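Local coordinates for elongation factor G (PDB 2DY1), which binds GTP together with a magnesium ion and probably acts as a GTPase in the elongation phase of protein synthesis, at residues V66-F71 and L328-G333; A98-V103 and G126-V131; E277-G282 and Y302-R307; A286-V291 and M360-G365. One frame throughout, in Å; residues are numbered along the deposited sequence.

Contact 1. Residues V66-F71 and L328-G333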
loop_
_atom_site.group_PDB
_atom_site.type_symbol
_atom_site.label_atom_id
_atom_site.label_comp_id
_atom_site.label_asym_id
_atom_site.label_seq_id
_atom_site.Cartn_x
_atom_site.Cartn_y
_atom_site.Cartn_z
ATOM N N VAL A 66 0.099 -3.249 18.147
ATOM C CA VAL A 66 -0.758 -4.275 18.732
ATOM C C VAL A 66 -1.146 -3.880 20.153
ATOM O O VAL A 66 -0.308 -3.418 20.947
ATOM C CB VAL A 66 -0.024 -5.643 18.764
ATOM C CG1 VAL A 66 -0.955 -6.709 19.350
ATOM C CG2 VAL A 66 0.405 -6.034 17.345
ATOM N N ALA A 67 -2.436 -3.981 20.451
ATOM C CA ALA A 67 -2.950 -3.726 21.786
ATOM C C ALA A 67 -3.636 -5.022 22.210
ATOM O O ALA A 67 -4.743 -5.314 21.779
ATOM C CB ALA A 67 -3.956 -2.565 21.766
ATOM N N PRO A 68 -2.966 -5.831 23.032
ATOM C CA PRO A 68 -3.515 -7.116 23.501
ATOM C C PRO A 68 -4.413 -6.917 24.705
ATOM O O PRO A 68 -3.979 -7.054 25.841
ATOM C CB PRO A 68 -2.252 -7.924 23.809
ATOM C CG PRO A 68 -1.303 -6.860 24.368
ATOM C CD PRO A 68 -1.595 -5.596 23.545
ATOM N N LEU A 69 -5.684 -6.641 24.452
ATOM C CA LEU A 69 -6.606 -6.352 25.538
ATOM C C LEU A 69 -7.121 -7.563 26.281
ATOM O O LEU A 69 -7.440 -8.589 25.672
ATOM C CB LEU A 69 -7.801 -5.554 24.999
ATOM C CG LEU A 69 -7.431 -4.310 24.184
ATOM C CD1 LEU A 69 -8.700 -3.729 23.516
ATOM C CD2 LEU A 69 -6.800 -3.247 25.097
ATOM N N LEU A 70 -7.161 -7.431 27.603
ATOM C CA LEU A 70 -7.664 -8.478 28.488
ATOM C C LEU A 70 -8.838 -7.868 29.242
ATOM O O LEU A 70 -8.720 -6.793 29.825
ATOM C CB LEU A 70 -6.575 -8.908 29.463
ATOM C CG LEU A 70 -7.008 -9.886 30.558
ATOM C CD1 LEU A 70 -7.397 -11.225 29.940
ATOM C CD2 LEU A 70 -5.854 -10.073 31.537
ATOM N N PHE A 71 -9.980 -8.540 29.227
ATOM C CA PHE A 71 -11.141 -7.996 29.905
ATOM C C PHE A 71 -12.005 -9.149 30.386
ATOM O O PHE A 71 -12.537 -9.919 29.591
ATOM C CB PHE A 71 -11.927 -7.117 28.928
ATOM C CG PHE A 71 -13.152 -6.475 29.531
ATOM C CD1 PHE A 71 -13.033 -5.515 30.524
ATOM C CD2 PHE A 71 -14.420 -6.831 29.086
ATOM C CE1 PHE A 71 -14.173 -4.907 31.071
ATOM C CE2 PHE A 71 -15.557 -6.231 29.625
ATOM C CZ PHE A 71 -15.428 -5.272 30.617
ATOM N N LEU A 328 7.298 -17.541 24.063
ATOM C CA LEU A 328 6.166 -16.948 23.361
ATOM C C LEU A 328 5.982 -15.546 23.918
ATOM O O LEU A 328 5.997 -15.364 25.131
ATOM C CB LEU A 328 4.892 -17.754 23.618
ATOM C CG LEU A 328 4.944 -19.226 23.173
ATOM C CD1 LEU A 328 3.624 -19.887 23.493
ATOM C CD2 LEU A 328 5.236 -19.330 21.676
ATOM N N TYR A 329 5.811 -14.562 23.030
ATOM C CA TYR A 329 5.608 -13.183 23.475
ATOM C C TYR A 329 4.448 -12.551 22.739
ATOM O O TYR A 329 4.295 -12.774 21.540
ATOM C CB TYR A 329 6.823 -12.305 23.156
ATOM C CG TYR A 329 8.130 -12.764 23.729
ATOM C CD1 TYR A 329 8.484 -12.444 25.030
ATOM C CD2 TYR A 329 9.002 -13.534 22.970
ATOM C CE1 TYR A 329 9.693 -12.890 25.570
ATOM C CE2 TYR A 329 10.203 -13.977 23.490
ATOM C CZ TYR A 329 10.537 -13.651 24.792
ATOM O OH TYR A 329 11.731 -14.098 25.302
ATOM N N VAL A 330 3.660 -11.762 23.460
ATOM C CA VAL A 330 2.555 -11.016 22.866
ATOM C C VAL A 330 3.055 -9.576 22.867
ATOM O O VAL A 330 3.576 -9.090 23.872
ATOM C CB VAL A 330 1.277 -11.104 23.710
ATOM C CG1 VAL A 330 0.294 -10.065 23.242
ATOM C CG2 VAL A 330 0.639 -12.508 23.577
ATOM N N PRO A 331 2.894 -8.868 21.740
ATOM C CA PRO A 331 3.353 -7.479 21.664
ATOM C C PRO A 331 2.323 -6.470 22.149
ATOM O O PRO A 331 1.118 -6.672 22.015
ATOM C CB PRO A 331 3.650 -7.292 20.187
ATOM C CG PRO A 331 2.661 -8.196 19.515
ATOM C CD PRO A 331 2.491 -9.385 20.423
ATOM N N MET A 332 2.821 -5.413 22.784
ATOM C CA MET A 332 1.973 -4.303 23.228
ATOM C C MET A 332 2.800 -3.129 22.761
ATOM O O MET A 332 3.737 -2.698 23.446
ATOM C CB MET A 332 1.795 -4.251 24.744
ATOM C CG MET A 332 0.971 -3.044 25.178
ATOM S SD MET A 332 0.462 -3.127 26.912
ATOM C CE MET A 332 -0.781 -4.313 26.828
ATOM N N GLY A 333 2.461 -2.606 21.594
ATOM C CA GLY A 333 3.285 -1.537 21.050
ATOM C C GLY A 333 4.682 -2.115 20.859
ATOM O O GLY A 333 4.854 -3.222 20.327
HETATM O O HOH W 1 2.894 -3.721 18.384
#
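The five-membered ring of Pro-68 is flanked on both sides: the carbonyl oxygen of Pro-331 lies on one side of its mean plane and the methyl of Met-332 on the other, both displaced toward the CG-CD edge. Pro-331 O comes to 3.3 Å from Pro-68 CD, and Met-332 CE to 3.6 Å from Pro-68 CG. At the CB corner sits Val-330, its CG1 pressed tightly to 3.4 Å from Pro-68 CB. Met-332 reaches its place by running extended from the backbone and then bending at the sulfur (chi3 -74°). On the Pro-331 ring, in turn, Pro-331 CG lies 3.8 Å from Val-66 CB. One direct bond joins the backbones, Gly-333 N to Val-66 O at 3.0 Å. A water bridges Val-66 N and Gly-333 O. These residues bring domain 2 against the outermost strand of the GTP-binding domain's sheet, whose far side, at Ala-67 and Leu-69, packs on helix 22-32. Mostly apolar, the junction depends on the fit of proline, valine and methionine; Pro-331 O, buried without a hydrogen-bond partner, is probably a cost that this packing pays for.

Contact 2. Residues A98-V103 and G126-V131; sequences ADAALV and GLPRMV
A parallel beta-alpha-beta crossover, the building unit of P-loop GTPase domains, is closed where Ala-101, Leu-102 and Val-103 pair with Arg-129, Met-130 and Val-131. Helix 113-124 makes the connection, and after it the chain turns through a Schellman motif at Gly-126 before entering the second strand. The bonding follows the usual parallel ladder: Ala-101 N gives to Pro-128 O (2.9 Å), Met-130 N to Ala-101 O (3.0 Å) and Val-103 N to Met-130 O (2.8 Å), all nearly straight. On one face of the sheet Leu-102 and Met-130 cross obliquely beneath helix 261-271, with Leu-102 CD1 3.8 Å from Met-130 CG. The other face carries Ala-101, Val-103, Arg-129 and Val-131, and helix 113-124 covers it. There the CG of Arg-129 rests 4.0 Å from Ala-101 CB, after which the chain bends twice and swings back along its own strand. Its guanidinium grips Leu-127 O side-on and edge-first with NE and NH2, while NH1 forms a salt bridge with Glu-123 and the group makes a cation-pi contact with Trp-119. A leucine in its place would probably leave Leu-127 O without these two donors and Glu-123 without its mate, freeing the turn that enters the strand to shift. At the start of the pairing, Leu-127 puts its CD2 methyl 3.6 Å from Ala-98 O, and the ring carbon Pro-128 CD lies 3.2 Å from Asp-99 O.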
loop_
_atom_site.group_PDB
_atom_site.type_symbol
_atom_site.label_atom_id
_atom_site.label_comp_id
_atom_site.label_asym_id
_atom_site.label_seq_id
_atom_site.Cartn_x
_atom_site.Cartn_y
_atom_site.Cartn_z
ATOM N N ALA A 98 -6.451 -10.014 10.847
ATOM C CA ALA A 98 -7.616 -10.025 11.735
ATOM C C ALA A 98 -8.781 -10.819 11.183
ATOM O O ALA A 98 -8.785 -11.148 10.009
ATOM C CB ALA A 98 -8.065 -8.586 11.986
ATOM N N ASP A 99 -9.761 -11.084 12.046
ATOM C CA ASP A 99 -10.951 -11.808 11.629
ATOM C C ASP A 99 -12.150 -10.866 11.468
ATOM O O ASP A 99 -13.248 -11.309 11.096
ATOM C CB ASP A 99 -11.293 -12.919 12.637
ATOM C CG ASP A 99 -10.184 -13.948 12.768
ATOM O OD1 ASP A 99 -9.421 -14.129 11.799
ATOM O OD2 ASP A 99 -10.088 -14.581 13.850
ATOM N N ALA A 100 -11.948 -9.575 11.736
ATOM C CA ALA A 100 -13.020 -8.577 11.597
ATOM C C ALA A 100 -12.373 -7.206 11.573
ATOM O O ALA A 100 -11.248 -7.040 12.060
ATOM C CB ALA A 100 -13.995 -8.658 12.763
ATOM N N ALA A 101 -13.088 -6.236 11.003
ATOM C CA ALA A 101 -12.586 -4.871 10.940
ATOM C C ALA A 101 -13.480 -3.947 11.765
ATOM O O ALA A 101 -14.698 -4.008 11.659
ATOM C CB ALA A 101 -12.573 -4.397 9.503
ATOM N N LEU A 102 -12.866 -3.127 12.613
ATOM C CA LEU A 102 -13.584 -2.117 13.398
ATOM C C LEU A 102 -13.206 -0.848 12.649
ATOM O O LEU A 102 -12.033 -0.475 12.605
ATOM C CB LEU A 102 -13.063 -2.067 14.838
ATOM C CG LEU A 102 -13.579 -0.903 15.704
ATOM C CD1 LEU A 102 -15.139 -0.939 15.791
ATOM C CD2 LEU A 102 -12.984 -1.009 17.128
ATOM N N VAL A 103 -14.195 -0.180 12.074
ATOM C CA VAL A 103 -13.939 0.984 11.231
ATOM C C VAL A 103 -14.338 2.263 11.941
ATOM O O VAL A 103 -15.511 2.490 12.184
ATOM C CB VAL A 103 -14.744 0.837 9.895
ATOM C CG1 VAL A 103 -14.395 1.960 8.930
ATOM C CG2 VAL A 103 -14.454 -0.552 9.247
ATOM N N GLY A 126 -13.388 -10.832 3.008
ATOM C CA GLY A 126 -14.537 -11.533 3.561
ATOM C C GLY A 126 -14.731 -11.283 5.040
ATOM O O GLY A 126 -15.312 -12.103 5.756
ATOM N N LEU A 127 -14.258 -10.129 5.502
ATOM C CA LEU A 127 -14.352 -9.797 6.907
ATOM C C LEU A 127 -15.583 -9.064 7.389
ATOM O O LEU A 127 -16.052 -8.153 6.730
ATOM C CB LEU A 127 -13.170 -8.901 7.317
ATOM C CG LEU A 127 -11.749 -9.431 7.104
ATOM C CD1 LEU A 127 -10.758 -8.409 7.731
ATOM C CD2 LEU A 127 -11.584 -10.802 7.735
ATOM N N PRO A 128 -16.104 -9.454 8.561
ATOM C CA PRO A 128 -17.261 -8.786 9.158
ATOM C C PRO A 128 -16.755 -7.368 9.467
ATOM O O PRO A 128 -15.547 -7.158 9.678
ATOM C CB PRO A 128 -17.480 -9.549 10.454
ATOM C CG PRO A 128 -17.079 -10.970 10.054
ATOM C CD PRO A 128 -15.812 -10.724 9.265
ATOM N N ARG A 129 -17.665 -6.403 9.501
ATOM C CA ARG A 129 -17.303 -5.022 9.786
ATOM C C ARG A 129 -18.258 -4.417 10.807
ATOM O O ARG A 129 -19.459 -4.712 10.812
ATOM C CB ARG A 129 -17.356 -4.168 8.513
ATOM C CG ARG A 129 -16.091 -4.209 7.642
ATOM C CD ARG A 129 -16.486 -4.288 6.176
ATOM N NE ARG A 129 -16.985 -5.642 5.918
ATOM C CZ ARG A 129 -17.842 -5.956 4.958
ATOM N NH1 ARG A 129 -18.313 -5.014 4.144
ATOM N NH2 ARG A 129 -18.238 -7.215 4.823
ATOM N N MET A 130 -17.703 -3.607 11.702
ATOM C CA MET A 130 -18.469 -2.877 12.718
ATOM C C MET A 130 -17.932 -1.453 12.588
ATOM O O MET A 130 -16.780 -1.272 12.223
ATOM C CB MET A 130 -18.176 -3.440 14.123
ATOM C CG MET A 130 -18.509 -2.556 15.302
ATOM S SD MET A 130 -17.939 -3.384 16.842
ATOM C CE MET A 130 -19.125 -4.705 16.852
ATOM N N VAL A 131 -18.774 -0.455 12.837
ATOM C CA VAL A 131 -18.359 0.948 12.755
ATOM C C VAL A 131 -18.357 1.536 14.145
ATOM O O VAL A 131 -19.241 1.226 14.943
ATOM C CB VAL A 131 -19.390 1.781 11.940
ATOM C CG1 VAL A 131 -19.083 3.284 12.033
ATOM C CG2 VAL A 131 -19.382 1.338 10.479
#

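Contact 3. Residues E277-G282 and Y302-R307; sequences ERFGDG and YLRLYR
Phe-279 and Tyr-306 form the dense half of this contact. Tyr-306 CB sits over the centre of one face of the phenylalanine ring, 3.8 Å from the centroid and only 12° off the normal, while CG of Arg-278 covers the opposite face nearer the rim. The two rings are turned 45° to each other, and Phe-279 CZ comes to 3.3 Å from Tyr-306 CD1. Behind them the guanidinium of Arg-304 lays a face on Tyr-306 CD1. Arg-278 and Arg-304 both form salt bridges with Asp-99, and Arg-304 NH1 also bonds to Ala-97 O; their like charges are thus gathered round a carboxylate. An alanine at Phe-279 would probably open a gap between Arg-278 and Tyr-306 and leave both less firmly placed. Tyr-306 and Arg-307 together face Leu-285, a classic beta bulge at the end of strand 298-307, and this brings both side chains round toward the segment that leaves helix 275-279. Beyond the bulge aromatic packing gives way to side chain against main chain, nearer solvent. Arg-307, extended as far as CD and bent there (chi3 63°), lays its aliphatic part along the chain past Gly-280, its CG 3.5 Å from Gly-280 O and 3.6 Å from Gly-282 N. Its NE gives a hydrogen bond to Pro-283 O. A water, 2.9 Å from Gly-280 O and likewise from Tyr-306 O, donates to both carbonyls across this looser side.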
loop_
_atom_site.group_PDB
_atom_site.type_symbol
_atom_site.label_atom_id
_atom_site.label_comp_id
_atom_site.label_asym_id
_atom_site.label_seq_id
_atom_site.Cartn_x
_atom_site.Cartn_y
_atom_site.Cartn_z
ATOM N N GLU A 277 -14.791 -19.723 14.837
ATOM C CA GLU A 277 -15.915 -19.514 13.941
ATOM C C GLU A 277 -15.472 -19.233 12.502
ATOM O O GLU A 277 -16.227 -19.449 11.555
ATOM C CB GLU A 277 -16.797 -18.369 14.463
ATOM C CG GLU A 277 -17.576 -18.757 15.705
ATOM C CD GLU A 277 -18.359 -17.617 16.327
ATOM O OE1 GLU A 277 -19.531 -17.836 16.691
ATOM O OE2 GLU A 277 -17.804 -16.514 16.479
ATOM N N ARG A 278 -14.245 -18.756 12.320
ATOM C CA ARG A 278 -13.772 -18.475 10.982
ATOM C C ARG A 278 -13.004 -19.632 10.335
ATOM O O ARG A 278 -13.271 -20.002 9.187
ATOM C CB ARG A 278 -12.866 -17.228 10.987
ATOM C CG ARG A 278 -12.401 -16.852 9.601
ATOM C CD ARG A 278 -11.465 -15.651 9.624
ATOM N NE ARG A 278 -11.056 -15.251 8.278
ATOM C CZ ARG A 278 -10.104 -14.351 8.040
ATOM N NH1 ARG A 278 -9.476 -13.789 9.066
ATOM N NH2 ARG A 278 -9.809 -13.990 6.797
ATOM N N PHE A 279 -12.083 -20.212 11.096
ATOM C CA PHE A 279 -11.183 -21.276 10.627
ATOM C C PHE A 279 -11.468 -22.673 11.141
ATOM O O PHE A 279 -10.849 -23.628 10.663
ATOM C CB PHE A 279 -9.741 -20.963 11.045
ATOM C CG PHE A 279 -9.161 -19.755 10.377
ATOM C CD1 PHE A 279 -8.636 -19.836 9.098
ATOM C CD2 PHE A 279 -9.193 -18.520 11.015
ATOM C CE1 PHE A 279 -8.150 -18.682 8.455
ATOM C CE2 PHE A 279 -8.721 -17.385 10.379
ATOM C CZ PHE A 279 -8.206 -17.458 9.114
ATOM N N GLY A 280 -12.363 -22.785 12.116
ATOM C CA GLY A 280 -12.634 -24.081 12.715
ATOM C C GLY A 280 -11.445 -24.453 13.595
ATOM O O GLY A 280 -10.520 -23.648 13.781
ATOM N N ASP A 281 -11.458 -25.657 14.153
ATOM C CA ASP A 281 -10.354 -26.102 14.999
ATOM C C ASP A 281 -9.450 -26.965 14.140
ATOM O O ASP A 281 -9.877 -27.506 13.120
ATOM C CB ASP A 281 -10.864 -26.913 16.200
ATOM C CG ASP A 281 -11.632 -26.064 17.201
ATOM O OD1 ASP A 281 -11.066 -25.064 17.700
ATOM O OD2 ASP A 281 -12.801 -26.398 17.493
ATOM N N GLY A 282 -8.190 -27.076 14.534
ATOM C CA GLY A 282 -7.276 -27.873 13.744
ATOM C C GLY A 282 -5.830 -27.573 14.051
ATOM O O GLY A 282 -5.523 -26.881 15.029
ATOM N N TYR A 302 5.885 -10.347 13.427
ATOM C CA TYR A 302 4.589 -10.333 14.081
ATOM C C TYR A 302 3.736 -11.387 13.418
ATOM O O TYR A 302 3.458 -11.324 12.223
ATOM C CB TYR A 302 3.970 -8.942 13.957
ATOM C CG TYR A 302 4.762 -7.930 14.765
ATOM C CD1 TYR A 302 4.333 -7.510 16.019
ATOM C CD2 TYR A 302 5.972 -7.439 14.286
ATOM C CE1 TYR A 302 5.104 -6.614 16.777
ATOM C CE2 TYR A 302 6.742 -6.552 15.041
ATOM C CZ TYR A 302 6.305 -6.153 16.267
ATOM O OH TYR A 302 7.085 -5.279 16.988
ATOM N N LEU A 303 3.338 -12.358 14.230
ATOM C CA LEU A 303 2.605 -13.510 13.737
ATOM C C LEU A 303 1.190 -13.571 14.216
ATOM O O LEU A 303 0.933 -13.403 15.394
ATOM C CB LEU A 303 3.283 -14.791 14.232
ATOM C CG LEU A 303 4.462 -15.443 13.527
ATOM C CD1 LEU A 303 5.603 -14.457 13.390
ATOM C CD2 LEU A 303 4.895 -16.665 14.356
ATOM N N ARG A 304 0.271 -13.828 13.294
ATOM C CA ARG A 304 -1.119 -14.049 13.682
ATOM C C ARG A 304 -1.293 -15.567 13.699
ATOM O O ARG A 304 -0.953 -16.239 12.719
ATOM C CB ARG A 304 -2.089 -13.465 12.662
ATOM C CG ARG A 304 -3.519 -14.070 12.778
ATOM C CD ARG A 304 -4.206 -13.721 14.100
ATOM N NE ARG A 304 -5.309 -14.654 14.359
ATOM C CZ ARG A 304 -6.528 -14.580 13.839
ATOM N NH1 ARG A 304 -6.871 -13.591 13.014
ATOM N NH2 ARG A 304 -7.401 -15.555 14.110
ATOM N N LEU A 305 -1.803 -16.093 14.807
ATOM C CA LEU A 305 -2.082 -17.529 14.912
ATOM C C LEU A 305 -3.567 -17.644 14.575
ATOM O O LEU A 305 -4.430 -17.233 15.353
ATOM C CB LEU A 305 -1.804 -18.021 16.339
ATOM C CG LEU A 305 -2.014 -19.524 16.608
ATOM C CD1 LEU A 305 -1.121 -20.349 15.688
ATOM C CD2 LEU A 305 -1.691 -19.817 18.065
ATOM N N TYR A 306 -3.853 -18.192 13.405
ATOM C CA TYR A 306 -5.231 -18.316 12.942
ATOM C C TYR A 306 -5.953 -19.493 13.520
ATOM O O TYR A 306 -7.165 -19.448 13.736
ATOM C CB TYR A 306 -5.276 -18.454 11.413
ATOM C CG TYR A 306 -4.827 -17.230 10.623
ATOM C CD1 TYR A 306 -5.594 -16.068 10.613
ATOM C CD2 TYR A 306 -3.663 -17.263 9.850
ATOM C CE1 TYR A 306 -5.228 -14.959 9.840
ATOM C CE2 TYR A 306 -3.277 -16.145 9.070
ATOM C CZ TYR A 306 -4.072 -15.006 9.073
ATOM O OH TYR A 306 -3.704 -13.931 8.283
ATOM N N ARG A 307 -5.201 -20.554 13.771
ATOM C CA ARG A 307 -5.812 -21.787 14.247
ATOM C C ARG A 307 -4.778 -22.520 15.032
ATOM O O ARG A 307 -3.596 -22.363 14.774
ATOM C CB ARG A 307 -6.210 -22.646 13.038
ATOM C CG ARG A 307 -7.097 -23.868 13.344
ATOM C CD ARG A 307 -7.487 -24.555 12.035
ATOM N NE ARG A 307 -6.321 -25.074 11.321
ATOM C CZ ARG A 307 -6.286 -25.306 10.016
ATOM N NH1 ARG A 307 -7.355 -25.064 9.267
ATOM N NH2 ARG A 307 -5.179 -25.778 9.463
HETATM O O HOH W 2 -9.183 -21.252 14.835
#

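Contact 4. Residues A286-V291 and M360-G365; sequences AKVFKV and MVLWQG
Three backbone bonds tie Ala-286 and Val-288 to Leu-362 and Met-360. Ala-286 and Leu-362 form a hydrogen-bonded antiparallel pair, Ala-286 N giving to Leu-362 O and Leu-362 N to Ala-286 O, each 2.9 Å long. Val-288 N continues the ladder to Met-360 O at 2.9 Å. Between them Lys-287 and Val-361 make the non-hydrogen-bonded pair, with Lys-287 CA 3.3 Å from Met-360 O. The side chains meet lightly: Val-288 and Met-360 run side by side, where Val-288 CG2 lies 4.1 Å from Met-360 CB, and the same CG2 lies 4.3 Å from Leu-362 CD1. Farther out, Leu-303 of the neighbouring strand packs on both Val-288 and Leu-362, and Leu-316 also touches Leu-362, so this face belongs to the hydrophobic interior of the domain 2 beta-barrel. The face of Lys-287 is different. Fully extended, with CG anti to the backbone nitrogen (-179°), it carries NZ to Glu-96 in a salt bridge and to Pro-374 O. Backbone bonding therefore sets the register of the strand pair; one face is apolar, while on the other the lysine carries a charge to Glu-96 of the GTP-binding domain.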
loop_
_atom_site.group_PDB
_atom_site.type_symbol
_atom_site.label_atom_id
_atom_site.label_comp_id
_atom_site.label_asym_id
_atom_site.label_seq_id
_atom_site.Cartn_x
_atom_site.Cartn_y
_atom_site.Cartn_z
ATOM N N ALA A 286 -0.540 -20.137 10.851
ATOM C CA ALA A 286 -0.166 -18.766 11.197
ATOM C C ALA A 286 0.478 -18.059 10.014
ATOM O O ALA A 286 0.837 -18.669 9.005
ATOM C CB ALA A 286 0.820 -18.781 12.365
ATOM N N LYS A 287 0.649 -16.755 10.154
ATOM C CA LYS A 287 1.268 -15.988 9.089
ATOM C C LYS A 287 1.984 -14.775 9.672
ATOM O O LYS A 287 1.511 -14.192 10.644
ATOM C CB LYS A 287 0.190 -15.522 8.105
ATOM C CG LYS A 287 0.717 -14.726 6.947
ATOM C CD LYS A 287 -0.362 -14.532 5.875
ATOM C CE LYS A 287 0.175 -13.732 4.716
ATOM N NZ LYS A 287 -0.816 -13.635 3.617
ATOM N N VAL A 288 3.128 -14.413 9.089
ATOM C CA VAL A 288 3.868 -13.220 9.534
ATOM C C VAL A 288 3.180 -12.089 8.751
ATOM O O VAL A 288 3.320 -12.012 7.529
ATOM C CB VAL A 288 5.344 -13.302 9.111
ATOM C CG1 VAL A 288 6.069 -12.005 9.452
ATOM C CG2 VAL A 288 6.033 -14.473 9.834
ATOM N N PHE A 289 2.431 -11.226 9.444
ATOM C CA PHE A 289 1.715 -10.162 8.737
ATOM C C PHE A 289 2.479 -8.860 8.668
ATOM O O PHE A 289 2.138 -7.987 7.889
ATOM C CB PHE A 289 0.304 -9.942 9.326
ATOM C CG PHE A 289 0.287 -9.326 10.690
ATOM C CD1 PHE A 289 0.136 -7.939 10.842
ATOM C CD2 PHE A 289 0.367 -10.133 11.828
ATOM C CE1 PHE A 289 0.059 -7.373 12.147
ATOM C CE2 PHE A 289 0.295 -9.591 13.104
ATOM C CZ PHE A 289 0.139 -8.208 13.267
ATOM N N LYS A 290 3.482 -8.726 9.522
ATOM C CA LYS A 290 4.343 -7.532 9.473
ATOM C C LYS A 290 5.640 -7.798 10.194
ATOM O O LYS A 290 5.761 -8.746 10.992
ATOM C CB LYS A 290 3.671 -6.292 10.096
ATOM C CG LYS A 290 3.503 -6.357 11.595
ATOM C CD LYS A 290 3.142 -5.003 12.224
ATOM C CE LYS A 290 4.408 -4.149 12.414
ATOM N NZ LYS A 290 4.092 -2.696 12.674
ATOM N N VAL A 291 6.602 -6.914 9.949
ATOM C CA VAL A 291 7.917 -7.040 10.547
ATOM C C VAL A 291 8.397 -5.669 11.001
ATOM O O VAL A 291 8.100 -4.669 10.338
ATOM C CB VAL A 291 8.927 -7.562 9.494
ATOM C CG1 VAL A 291 10.360 -7.396 9.998
ATOM C CG2 VAL A 291 8.650 -9.048 9.190
ATOM N N MET A 360 5.116 -14.709 5.140
ATOM C CA MET A 360 5.497 -16.104 5.359
ATOM C C MET A 360 4.409 -16.857 6.125
ATOM O O MET A 360 3.924 -16.398 7.164
ATOM C CB MET A 360 6.805 -16.114 6.147
ATOM C CG MET A 360 7.578 -17.403 6.149
ATOM S SD MET A 360 9.192 -17.023 6.848
ATOM C CE MET A 360 9.819 -16.185 5.727
ATOM N N VAL A 361 4.034 -18.027 5.613
ATOM C CA VAL A 361 3.017 -18.857 6.249
ATOM C C VAL A 361 3.714 -19.909 7.111
ATOM O O VAL A 361 4.794 -20.411 6.759
ATOM C CB VAL A 361 2.152 -19.536 5.168
ATOM C CG1 VAL A 361 1.018 -20.344 5.825
ATOM C CG2 VAL A 361 1.569 -18.461 4.226
ATOM N N LEU A 362 3.131 -20.202 8.270
ATOM C CA LEU A 362 3.696 -21.191 9.182
ATOM C C LEU A 362 2.598 -22.187 9.516
ATOM O O LEU A 362 1.430 -21.826 9.639
ATOM C CB LEU A 362 4.195 -20.507 10.455
ATOM C CG LEU A 362 5.112 -19.316 10.166
ATOM C CD1 LEU A 362 5.105 -18.362 11.350
ATOM C CD2 LEU A 362 6.487 -19.802 9.857
ATOM N N TRP A 363 2.965 -23.451 9.688
ATOM C CA TRP A 363 1.933 -24.434 9.948
ATOM C C TRP A 363 2.483 -25.689 10.598
ATOM O O TRP A 363 3.685 -25.863 10.726
ATOM C CB TRP A 363 1.302 -24.864 8.606
ATOM C CG TRP A 363 2.272 -25.623 7.688
ATOM C CD1 TRP A 363 2.456 -26.985 7.619
ATOM C CD2 TRP A 363 3.215 -25.052 6.764
ATOM N NE1 TRP A 363 3.454 -27.290 6.716
ATOM C CE2 TRP A 363 3.935 -26.125 6.176
ATOM C CE3 TRP A 363 3.520 -23.741 6.378
ATOM C CZ2 TRP A 363 4.942 -25.923 5.219
ATOM C CZ3 TRP A 363 4.527 -23.539 5.419
ATOM C CH2 TRP A 363 5.223 -24.626 4.854
ATOM N N GLN A 364 1.554 -26.561 10.980
ATOM C CA GLN A 364 1.902 -27.900 11.443
ATOM C C GLN A 364 1.014 -28.794 10.576
ATOM O O GLN A 364 -0.053 -28.374 10.128
ATOM C CB GLN A 364 1.606 -28.113 12.924
ATOM C CG GLN A 364 2.668 -27.504 13.795
ATOM C CD GLN A 364 2.480 -27.848 15.251
ATOM O OE1 GLN A 364 1.529 -28.545 15.615
ATOM N NE2 GLN A 364 3.382 -27.364 16.091
ATOM N N GLY A 365 1.475 -30.004 10.294
ATOM C CA GLY A 365 0.678 -30.896 9.471
ATOM C C GLY A 365 0.793 -30.562 7.993
ATOM O O GLY A 365 1.842 -30.098 7.525
#

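Overall arrangement
Contacts 2 and 4 hold strands within single sheets, a parallel strand pair in the mixed sheet of the GTP-binding domain and an antiparallel pair in domain 2, and both rely on regular backbone ladders in buried surroundings. Contacts 1 and 3 are joints between separate elements, with side-chain fit in the main role: contact 1 is buried and apolar, contact 3 only partly buried, aromatic and arginine-rich. Contacts 2 and 3 meet through ionic pairs centred on Asp-99, whereas contacts 3 and 4 share the domain 2 sheet, where strands 298-307 and 285-294 are neighbours. Tyr-302 packs on Pro-331, so contact 3 also touches contact 1. Contacts 1 and 2 reach the same large sheet without touching.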